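Local coordinates for mariner Mos1 transposase (Drosophila mauritiana, PDB 4MDB), which mediates cut-and-paste transposition of the Mos1 element, its catalytic domain using divalent metal ions, and is here bound to magnesium and the drug raltegravir, at residues A[22-27]-A[212-217]; A[76-81]-A[112-117]; A[173-178]-A[187-192]. The protein carries 1 engineered substitution. One frame throughout, in Å; residues are numbered along the deposited sequence.

Interaction 1: A[22-27]-A[212-217]; sequences RYKRKS and RWEKCV
Y23 and W213 meet where the C-terminal helix of this RNase H-like catalytic domain, residues 209-218, packs against the C-terminal half of helix 6-25, which precedes the first strand of the central sheet. W213 touches L19 as well as Y23, whereas the later residues C216 and V217 reach back to the earlier C16. The segments 22-27 and 212-217 stay well apart in backbone, 10.0 Å between CA of Y23 and CA of W213, and side chains alone bridge the distance.

The apolar part is a single edge contact. CB of Y23 lies near the indole plane of W213, 4.1 Å from CZ3 on the six-membered ring, so the indole meets the root of the tyrosine and not its ring. CG of Y23 stands opposite the backbone nitrogen (chi1 168°), and this turns the phenol away from W213, towards L29. The tryptophan is the buried member of the pair.

The charged part lies on the surface. K24 stretches out beyond CG towards E214, whose chain bends at chi2 and crosses the lysine at about a right angle. NZ of K24 lies 3.4 Å from OE1 of E214, a long salt bridge with a weak hydrogen bond, and the position of this oxygen is less sure.

Backbone bonds hold each helix. K26, the first residue to leave helical angles, still closes the last turn through its N to O of R22 at 2.9 Å, and V217 N donates to W213 O at 3.0 Å.

Interaction 2: A[76-81]-A[112-117]; sequences WWDQSG and RKRPEY
A buried salt bridge between D78 and R114 ties the tip of a β-hairpin to the junction of two helices. R114 presents its guanidinium side-on, one nitrogen to each carboxylate oxygen: NE donates to D78 OD2 at 2.8 Å, and NH2 to D78 OD1 at 2.9 Å. Both acceptors lie nearly in the guanidinium plane, but the carboxylate is tilted 28° from that plane. OD2 is met on its syn side but 30° out of the carboxylate plane, OD1 from above the plane. The chain of R114 bends at chi2 (-73°), and its third nitrogen, NH1, turns back to O of K113 at 3.1 Å. With all three nitrogens engaged, the rotation of the group is well fixed.

D78 to G81 form the type I turn joining strands 69-78 and 81-87, the edge hairpin of the RNase H-like sheet; backbone bonds link D78 and G81 in both directions. Within it D78 makes an Asx turn, OD1 accepting from N of S80 at 2.9 Å on the face opposite R114 NH2. CB of S80 covers one guanidinium face, 3.4 Å from R114 NH2. R114 follows helix 96-113 directly and is the N-cap residue of helix 115-118. A water lies 2.9 Å from D78 OD2 and, at a doubtfully short 2.5 Å, from OH of Y117, at the edge of its ring.

Interaction 3: A[173-178]-A[187-192]; sequences HALAEQ and KKWLDE
The C-terminal end of helix 162-175, the helix that carries the metal-binding D164 of the RNase H-like active site, is met here by W189 from helix 183-196. The two helices follow one another in the chain, and the loop after the first, through Q178, joins in the contact. Almost everything converges on the indole of W189, which enters from the second helix with CG opposite its backbone nitrogen (chi1 -174°), a setting that carries the indole across to the first helix.

L175 and Q178 share one face of the indole. CD2 of L175 sits over the six-membered ring, 3.9 Å from its centroid, a CH-π contact that is tight at the rim, where CD2 comes to 3.4 Å from CZ3. CG of Q178 makes a second CH-π contact over the five-membered ring, 4.0 Å from its centroid; the chain then bends at chi2, leaving the amide plane turned 34° from the ring.

Beyond the two segments W189 stacks with W193 and meets F180 edge-to-face, which makes it the hub of an aromatic cluster near the surface. H173, next to A174 in the chain, is important for base-specific DNA binding but does not touch W189. A174 approaches differently from L175 and Q178: its CB lies in the indole plane, at the edge, 3.6 Å from CZ2 of W189.

How the interactions relate
Interaction 1 closes a long loop of the chain, and interactions 2 and 3 both lie inside it, one after the other. The three contacts are separate. The centres of interactions 1 and 2 are about 23 Å apart, those of interactions 2 and 3 about 22 Å, and those of interactions 1 and 3 about 33 Å, the last pair on opposite sides of the domain's centre. Interactions 1 and 2 lie away from the metal and drug site. Interaction 3 comes closer, the side chain of L175 being about 11 Å from that of D164 and about 12 Å from a bound magnesium ion and from raltegravir. Its helix 162-175 also touches strand 69-78 of interaction 2, through W77 against L167.

Interaction 1: A[22-27]-A[212-217]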
loop_
_atom_site.group_PDB
_atom_site.type_symbol
_atom_site.label_atom_id
_atom_site.label_comp_id
_atom_site.label_asym_id
_atom_site.label_seq_id
_atom_site.Cartn_x
_atom_site.Cartn_y
_atom_site.Cartn_z
ATOM N N ARG A 22 17.020 -4.209 10.298
ATOM C CA ARG A 22 16.314 -3.214 11.141
ATOM C C ARG A 22 15.264 -3.890 11.988
ATOM O O ARG A 22 15.168 -3.644 13.188
ATOM C CB ARG A 22 15.649 -2.119 10.312
ATOM C CG ARG A 22 14.848 -1.131 11.214
ATOM C CD ARG A 22 14.363 -0.027 10.354
ATOM N NE ARG A 22 13.511 0.921 11.093
ATOM C CZ ARG A 22 12.995 2.021 10.540
ATOM N NH1 ARG A 22 13.171 2.248 9.257
ATOM N NH2 ARG A 22 12.268 2.834 11.258
ATOM N N TYR A 23 14.433 -4.730 11.381
ATOM C CA TYR A 23 13.358 -5.428 12.071
ATOM C C TYR A 23 13.879 -6.201 13.237
ATOM O O TYR A 23 13.277 -6.173 14.283
ATOM C CB TYR A 23 12.560 -6.299 11.114
ATOM C CG TYR A 23 11.616 -7.261 11.772
ATOM C CD1 TYR A 23 10.394 -6.839 12.347
ATOM C CD2 TYR A 23 11.967 -8.591 11.902
ATOM C CE1 TYR A 23 9.541 -7.726 12.970
ATOM C CE2 TYR A 23 11.127 -9.484 12.544
ATOM C CZ TYR A 23 9.936 -9.078 13.087
ATOM O OH TYR A 23 9.168 -10.036 13.689
ATOM N N LYS A 24 15.009 -6.872 13.024
ATOM C CA LYS A 24 15.581 -7.715 14.089
ATOM C C LYS A 24 16.063 -6.874 15.258
ATOM O O LYS A 24 15.951 -7.324 16.404
ATOM C CB LYS A 24 16.674 -8.593 13.494
ATOM C CG LYS A 24 16.023 -9.660 12.599
ATOM C CD LYS A 24 17.053 -10.564 11.982
ATOM C CE LYS A 24 16.446 -11.778 11.287
ATOM N NZ LYS A 24 17.447 -12.181 10.264
ATOM N N ARG A 25 16.599 -5.692 14.995
ATOM C CA ARG A 25 17.050 -4.800 16.062
ATOM C C ARG A 25 15.811 -4.299 16.818
ATOM O O ARG A 25 15.791 -4.347 18.025
ATOM C CB ARG A 25 17.870 -3.626 15.549
ATOM C CG ARG A 25 19.337 -3.939 15.247
ATOM C CD ARG A 25 20.175 -2.746 14.739
ATOM N NE ARG A 25 20.180 -2.608 13.275
ATOM C CZ ARG A 25 19.454 -1.750 12.545
ATOM N NH1 ARG A 25 19.582 -1.753 11.205
ATOM N NH2 ARG A 25 18.613 -0.883 13.123
ATOM N N LYS A 26 14.763 -3.833 16.098
ATOM C CA LYS A 26 13.587 -3.244 16.761
ATOM C C LYS A 26 12.418 -3.295 15.840
ATOM O O LYS A 26 12.447 -2.604 14.882
ATOM C CB LYS A 26 13.824 -1.823 17.191
ATOM C CG LYS A 26 12.677 -1.215 18.009
ATOM C CD LYS A 26 12.931 0.268 18.152
ATOM C CE LYS A 26 11.913 0.987 18.997
ATOM N NZ LYS A 26 11.715 2.360 18.395
ATOM N N SER A 27 11.456 -4.164 16.094
ATOM C CA SER A 27 10.305 -4.225 15.189
ATOM C C SER A 27 9.605 -2.909 15.042
ATOM O O SER A 27 9.326 -2.253 16.040
ATOM C CB SER A 27 9.284 -5.276 15.616
ATOM O OG SER A 27 8.208 -5.286 14.748
ATOM N N ARG A 212 8.449 -12.617 4.243
ATOM C CA ARG A 212 8.677 -12.248 2.853
ATOM C C ARG A 212 10.107 -11.749 2.646
ATOM O O ARG A 212 10.812 -12.218 1.752
ATOM C CB ARG A 212 7.677 -11.177 2.411
ATOM C CG ARG A 212 6.221 -11.582 2.579
ATOM C CD ARG A 212 5.399 -11.206 1.357
ATOM N NE ARG A 212 4.209 -12.040 1.221
ATOM C CZ ARG A 212 3.855 -12.661 0.100
ATOM N NH1 ARG A 212 4.603 -12.543 -0.989
ATOM N NH2 ARG A 212 2.755 -13.400 0.068
ATOM N N TRP A 213 10.531 -10.799 3.476
ATOM C CA TRP A 213 11.909 -10.243 3.383
ATOM C C TRP A 213 12.921 -11.412 3.423
ATOM O O TRP A 213 13.862 -11.445 2.599
ATOM C CB TRP A 213 12.264 -9.178 4.387
ATOM C CG TRP A 213 11.412 -7.989 4.322
ATOM C CD1 TRP A 213 10.791 -7.475 3.196
ATOM C CD2 TRP A 213 10.965 -7.148 5.411
ATOM N NE1 TRP A 213 10.059 -6.375 3.519
ATOM C CE2 TRP A 213 10.178 -6.128 4.856
ATOM C CE3 TRP A 213 11.267 -7.072 6.747
ATOM C CZ2 TRP A 213 9.612 -5.137 5.632
ATOM C CZ3 TRP A 213 10.702 -6.097 7.491
ATOM C CH2 TRP A 213 9.879 -5.158 6.949
ATOM N N GLU A 214 12.694 -12.346 4.352
ATOM C CA GLU A 214 13.635 -13.510 4.543
ATOM C C GLU A 214 13.686 -14.339 3.287
ATOM O O GLU A 214 14.763 -14.776 2.882
ATOM C CB GLU A 214 13.207 -14.357 5.745
ATOM C CG GLU A 214 14.421 -14.967 6.420
ATOM C CD GLU A 214 14.587 -14.576 7.872
ATOM O OE1 GLU A 214 14.997 -13.408 8.185
ATOM O OE2 GLU A 214 14.377 -15.491 8.708
ATOM N N LYS A 215 12.523 -14.607 2.717
ATOM C CA LYS A 215 12.439 -15.406 1.488
ATOM C C LYS A 215 13.156 -14.728 0.333
ATOM O O LYS A 215 13.832 -15.388 -0.478
ATOM C CB LYS A 215 11.008 -15.721 1.129
ATOM C CG LYS A 215 10.391 -16.769 2.040
ATOM C CD LYS A 215 9.027 -17.111 1.532
ATOM C CE LYS A 215 8.375 -18.174 2.377
ATOM N NZ LYS A 215 6.977 -18.270 1.863
ATOM N N CYS A 216 12.981 -13.412 0.219
ATOM C CA CYS A 216 13.654 -12.659 -0.807
ATOM C C CYS A 216 15.136 -12.723 -0.674
ATOM O O CYS A 216 15.814 -12.953 -1.675
ATOM C CB CYS A 216 13.149 -11.206 -0.797
ATOM S SG CYS A 216 13.721 -10.318 -2.281
ATOM N N VAL A 217 15.643 -12.601 0.550
ATOM C CA VAL A 217 17.078 -12.686 0.790
ATOM C C VAL A 217 17.513 -14.134 0.419
ATOM O O VAL A 217 18.500 -14.331 -0.304
ATOM C CB VAL A 217 17.431 -12.292 2.218
ATOM C CG1 VAL A 217 18.881 -12.666 2.532
ATOM C CG2 VAL A 217 17.232 -10.774 2.407
#

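Interaction 2: A[76-81]-A[112-117]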
loop_
_atom_site.group_PDB
_atom_site.type_symbol
_atom_site.label_atom_id
_atom_site.label_comp_id
_atom_site.label_asym_id
_atom_site.label_seq_id
_atom_site.Cartn_x
_atom_site.Cartn_y
_atom_site.Cartn_z
ATOM N N TRP A 76 -5.188 3.176 1.458
ATOM C CA TRP A 76 -4.128 3.186 2.478
ATOM C C TRP A 76 -4.640 2.520 3.741
ATOM O O TRP A 76 -5.766 2.733 4.122
ATOM C CB TRP A 76 -3.591 4.576 2.791
ATOM C CG TRP A 76 -3.037 5.284 1.627
ATOM C CD1 TRP A 76 -1.729 5.282 1.219
ATOM C CD2 TRP A 76 -3.758 5.996 0.604
ATOM N NE1 TRP A 76 -1.577 5.992 0.047
ATOM C CE2 TRP A 76 -2.815 6.467 -0.315
ATOM C CE3 TRP A 76 -5.119 6.363 0.439
ATOM C CZ2 TRP A 76 -3.184 7.206 -1.449
ATOM C CZ3 TRP A 76 -5.480 7.080 -0.695
ATOM C CH2 TRP A 76 -4.510 7.491 -1.599
ATOM N N TRP A 77 -3.769 1.741 4.380
ATOM C CA TRP A 77 -4.161 0.878 5.483
ATOM C C TRP A 77 -3.016 0.520 6.377
ATOM O O TRP A 77 -1.864 0.733 6.017
ATOM C CB TRP A 77 -4.868 -0.351 4.987
ATOM C CG TRP A 77 -4.032 -1.253 4.075
ATOM C CD1 TRP A 77 -3.691 -0.989 2.793
ATOM C CD2 TRP A 77 -3.455 -2.529 4.393
ATOM N NE1 TRP A 77 -2.957 -2.037 2.274
ATOM C CE2 TRP A 77 -2.819 -3.007 3.219
ATOM C CE3 TRP A 77 -3.455 -3.338 5.515
ATOM C CZ2 TRP A 77 -2.141 -4.249 3.193
ATOM C CZ3 TRP A 77 -2.856 -4.565 5.479
ATOM C CH2 TRP A 77 -2.192 -5.024 4.321
ATOM N N ASP A 78 -3.324 0.011 7.569
ATOM C CA ASP A 78 -2.340 -0.473 8.492
ATOM C C ASP A 78 -2.850 -1.724 9.187
ATOM O O ASP A 78 -3.815 -2.334 8.741
ATOM C CB ASP A 78 -1.905 0.658 9.424
ATOM C CG ASP A 78 -3.013 1.025 10.475
ATOM O OD1 ASP A 78 -4.067 0.388 10.459
ATOM O OD2 ASP A 78 -2.706 1.810 11.401
ATOM N N GLN A 79 -2.179 -2.153 10.253
ATOM C CA GLN A 79 -2.479 -3.431 10.832
ATOM C C GLN A 79 -3.837 -3.393 11.525
ATOM O O GLN A 79 -4.314 -4.476 11.892
ATOM C CB GLN A 79 -1.396 -3.824 11.851
ATOM C CG GLN A 79 -1.316 -2.885 12.996
ATOM C CD GLN A 79 -0.421 -3.424 14.082
ATOM O OE1 GLN A 79 0.726 -3.755 13.819
ATOM N NE2 GLN A 79 -0.927 -3.486 15.302
ATOM N N SER A 80 -4.464 -2.225 11.644
ATOM C CA SER A 80 -5.761 -2.062 12.315
ATOM C C SER A 80 -6.919 -1.969 11.341
ATOM O O SER A 80 -8.066 -1.970 11.768
ATOM C CB SER A 80 -5.735 -0.848 13.212
ATOM O OG SER A 80 -4.753 -1.067 14.240
ATOM N N GLY A 81 -6.613 -1.843 10.069
ATOM C CA GLY A 81 -7.655 -1.670 9.035
ATOM C C GLY A 81 -7.386 -0.581 8.027
ATOM O O GLY A 81 -6.369 0.043 8.013
ATOM N N ARG A 112 -7.679 11.435 12.837
ATOM C CA ARG A 112 -8.978 11.065 13.332
ATOM C C ARG A 112 -9.102 9.620 13.785
ATOM O O ARG A 112 -9.830 9.304 14.726
ATOM C CB ARG A 112 -10.003 11.360 12.221
ATOM C CG ARG A 112 -11.453 11.110 12.647
ATOM C CD ARG A 112 -12.426 11.600 11.564
ATOM N NE ARG A 112 -12.220 10.930 10.276
ATOM C CZ ARG A 112 -12.603 9.721 9.976
ATOM N NH1 ARG A 112 -13.255 8.931 10.830
ATOM N NH2 ARG A 112 -12.313 9.261 8.766
ATOM N N LYS A 113 -8.414 8.684 13.107
ATOM C CA LYS A 113 -8.634 7.250 13.338
ATOM C C LYS A 113 -7.526 6.528 14.093
ATOM O O LYS A 113 -7.724 5.400 14.501
ATOM C CB LYS A 113 -8.823 6.524 12.015
ATOM C CG LYS A 113 -10.181 6.710 11.409
ATOM C CD LYS A 113 -10.068 6.340 9.963
ATOM C CE LYS A 113 -10.173 4.826 9.851
ATOM N NZ LYS A 113 -11.335 4.349 10.635
ATOM N N ARG A 114 -6.384 7.175 14.219
ATOM C CA ARG A 114 -5.220 6.624 14.892
ATOM C C ARG A 114 -4.643 7.551 15.946
ATOM O O ARG A 114 -3.673 8.290 15.732
ATOM C CB ARG A 114 -4.173 6.256 13.843
ATOM C CG ARG A 114 -4.667 5.242 12.835
ATOM C CD ARG A 114 -4.796 3.818 13.365
ATOM N NE ARG A 114 -5.157 2.824 12.354
ATOM C CZ ARG A 114 -6.385 2.533 11.931
ATOM N NH1 ARG A 114 -7.473 3.179 12.404
ATOM N NH2 ARG A 114 -6.583 1.649 11.018
ATOM N N PRO A 115 -5.229 7.529 17.156
ATOM C CA PRO A 115 -4.735 8.402 18.248
ATOM C C PRO A 115 -3.245 8.404 18.569
ATOM O O PRO A 115 -2.695 9.431 18.971
ATOM C CB PRO A 115 -5.556 7.905 19.469
ATOM C CG PRO A 115 -6.852 7.426 18.850
ATOM C CD PRO A 115 -6.407 6.753 17.563
ATOM N N GLU A 116 -2.589 7.274 18.447
ATOM C CA GLU A 116 -1.137 7.201 18.622
ATOM C C GLU A 116 -0.426 8.162 17.688
ATOM O O GLU A 116 0.634 8.679 18.011
ATOM C CB GLU A 116 -0.676 5.746 18.439
ATOM C CG GLU A 116 -0.986 5.104 17.071
ATOM C CD GLU A 116 -2.404 4.447 16.881
ATOM O OE1 GLU A 116 -2.434 3.386 16.213
ATOM O OE2 GLU A 116 -3.484 4.961 17.305
ATOM N N TYR A 117 -1.031 8.449 16.549
ATOM C CA TYR A 117 -0.453 9.429 15.627
ATOM C C TYR A 117 -0.901 10.853 15.929
ATOM O O TYR A 117 -0.126 11.751 15.764
ATOM C CB TYR A 117 -0.720 9.092 14.157
ATOM C CG TYR A 117 -0.139 7.774 13.799
ATOM C CD1 TYR A 117 1.176 7.488 14.088
ATOM C CD2 TYR A 117 -0.891 6.796 13.187
ATOM C CE1 TYR A 117 1.704 6.270 13.792
ATOM C CE2 TYR A 117 -0.350 5.584 12.856
ATOM C CZ TYR A 117 0.959 5.342 13.158
ATOM O OH TYR A 117 1.510 4.181 12.881
HETATM O O HOH W 1 0.120 2.438 11.753
#

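Interaction 3: A[173-178]-A[187-192]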
loop_
_atom_site.group_PDB
_atom_site.type_symbol
_atom_site.label_atom_id
_atom_site.label_comp_id
_atom_site.label_asym_id
_atom_site.label_seq_id
_atom_site.Cartn_x
_atom_site.Cartn_y
_atom_site.Cartn_z
ATOM N N HIS A 173 -10.054 -11.827 -5.858
ATOM C CA HIS A 173 -10.922 -12.998 -5.951
ATOM C C HIS A 173 -12.387 -12.669 -5.795
ATOM O O HIS A 173 -13.239 -13.195 -6.531
ATOM C CB HIS A 173 -10.475 -14.097 -4.973
ATOM C CG HIS A 173 -9.042 -14.471 -5.131
ATOM N ND1 HIS A 173 -8.492 -14.821 -6.354
ATOM C CD2 HIS A 173 -8.021 -14.515 -4.238
ATOM C CE1 HIS A 173 -7.215 -15.119 -6.195
ATOM N NE2 HIS A 173 -6.907 -14.931 -4.924
ATOM N N ALA A 174 -12.704 -11.778 -4.873
ATOM C CA ALA A 174 -14.098 -11.405 -4.659
ATOM C C ALA A 174 -14.603 -10.535 -5.811
ATOM O O ALA A 174 -15.730 -10.669 -6.251
ATOM C CB ALA A 174 -14.244 -10.671 -3.354
ATOM N N LEU A 175 -13.749 -9.661 -6.327
ATOM C CA LEU A 175 -14.096 -8.780 -7.404
ATOM C C LEU A 175 -14.504 -9.548 -8.633
ATOM O O LEU A 175 -15.360 -9.092 -9.380
ATOM C CB LEU A 175 -13.003 -7.801 -7.809
ATOM C CG LEU A 175 -12.831 -6.662 -6.823
ATOM C CD1 LEU A 175 -11.536 -5.949 -7.145
ATOM C CD2 LEU A 175 -13.960 -5.639 -6.928
ATOM N N ALA A 176 -13.887 -10.703 -8.843
ATOM C CA ALA A 176 -14.068 -11.409 -10.109
ATOM C C ALA A 176 -15.488 -11.930 -10.232
ATOM O O ALA A 176 -15.910 -12.292 -11.316
ATOM C CB ALA A 176 -13.072 -12.554 -10.215
ATOM N N GLU A 177 -16.187 -12.032 -9.120
ATOM C CA GLU A 177 -17.586 -12.414 -9.117
ATOM C C GLU A 177 -18.584 -11.227 -9.232
ATOM O O GLU A 177 -19.764 -11.477 -9.350
ATOM C CB GLU A 177 -17.872 -13.241 -7.853
ATOM C CG GLU A 177 -17.121 -14.582 -7.824
ATOM C CD GLU A 177 -17.634 -15.564 -8.888
ATOM O OE1 GLU A 177 -18.771 -16.085 -8.733
ATOM O OE2 GLU A 177 -16.924 -15.814 -9.890
ATOM N N GLN A 178 -18.116 -9.968 -9.212
ATOM C CA GLN A 178 -18.967 -8.786 -9.311
ATOM C C GLN A 178 -19.090 -8.317 -10.746
ATOM O O GLN A 178 -18.172 -8.497 -11.516
ATOM C CB GLN A 178 -18.430 -7.638 -8.435
ATOM C CG GLN A 178 -18.409 -8.000 -6.959
ATOM C CD GLN A 178 -19.810 -8.302 -6.393
ATOM O OE1 GLN A 178 -20.817 -7.610 -6.695
ATOM N NE2 GLN A 178 -19.879 -9.309 -5.568
ATOM N N LYS A 187 -18.154 1.686 -4.698
ATOM C CA LYS A 187 -17.915 2.283 -3.394
ATOM C C LYS A 187 -18.617 1.512 -2.242
ATOM O O LYS A 187 -18.001 1.196 -1.204
ATOM C CB LYS A 187 -18.370 3.744 -3.458
ATOM C CG LYS A 187 -17.615 4.716 -2.561
ATOM C CD LYS A 187 -17.798 6.155 -3.058
ATOM C CE LYS A 187 -16.956 7.191 -2.298
ATOM N NZ LYS A 187 -15.536 7.233 -2.751
ATOM N N LYS A 188 -19.898 1.180 -2.410
ATOM C CA LYS A 188 -20.563 0.348 -1.420
ATOM C C LYS A 188 -19.961 -1.054 -1.266
ATOM O O LYS A 188 -19.805 -1.570 -0.151
ATOM C CB LYS A 188 -22.051 0.146 -1.746
ATOM C CG LYS A 188 -22.783 -0.539 -0.574
ATOM C CD LYS A 188 -23.176 0.507 0.482
ATOM C CE LYS A 188 -22.971 0.014 1.910
ATOM N NZ LYS A 188 -23.899 -1.104 2.283
ATOM N N TRP A 189 -19.671 -1.704 -2.381
ATOM C CA TRP A 189 -19.049 -3.010 -2.288
ATOM C C TRP A 189 -17.733 -2.885 -1.478
ATOM O O TRP A 189 -17.476 -3.682 -0.558
ATOM C CB TRP A 189 -18.775 -3.586 -3.674
ATOM C CG TRP A 189 -18.288 -4.922 -3.587
ATOM C CD1 TRP A 189 -19.023 -6.048 -3.462
ATOM C CD2 TRP A 189 -16.911 -5.332 -3.577
ATOM N NE1 TRP A 189 -18.206 -7.128 -3.368
ATOM C CE2 TRP A 189 -16.900 -6.714 -3.426
ATOM C CE3 TRP A 189 -15.701 -4.654 -3.626
ATOM C CZ2 TRP A 189 -15.724 -7.444 -3.370
ATOM C CZ3 TRP A 189 -14.518 -5.408 -3.536
ATOM C CH2 TRP A 189 -14.539 -6.733 -3.418
ATOM N N LEU A 190 -16.955 -1.846 -1.776
ATOM C CA LEU A 190 -15.665 -1.696 -1.016
ATOM C C LEU A 190 -15.888 -1.380 0.440
ATOM O O LEU A 190 -15.239 -1.953 1.290
ATOM C CB LEU A 190 -14.751 -0.651 -1.657
ATOM C CG LEU A 190 -14.206 -0.910 -3.031
ATOM C CD1 LEU A 190 -13.769 0.379 -3.615
ATOM C CD2 LEU A 190 -13.049 -1.878 -2.989
ATOM N N ASP A 191 -16.792 -0.448 0.749
ATOM C CA ASP A 191 -17.159 -0.185 2.151
ATOM C C ASP A 191 -17.498 -1.437 2.889
ATOM O O ASP A 191 -16.940 -1.692 3.960
ATOM C CB ASP A 191 -18.324 0.817 2.263
ATOM C CG ASP A 191 -17.916 2.208 1.897
ATOM O OD1 ASP A 191 -16.693 2.521 1.950
ATOM O OD2 ASP A 191 -18.816 3.005 1.519
ATOM N N GLU A 192 -18.362 -2.262 2.328
ATOM C CA GLU A 192 -18.765 -3.506 2.996
ATOM C C GLU A 192 -17.631 -4.536 3.123
ATOM O O GLU A 192 -17.494 -5.199 4.132
ATOM C CB GLU A 192 -19.937 -4.229 2.303
ATOM C CG GLU A 192 -21.298 -3.566 2.320
ATOM C CD GLU A 192 -22.356 -4.446 1.654
ATOM O OE1 GLU A 192 -22.436 -5.658 1.999
ATOM O OE2 GLU A 192 -23.103 -3.935 0.781
#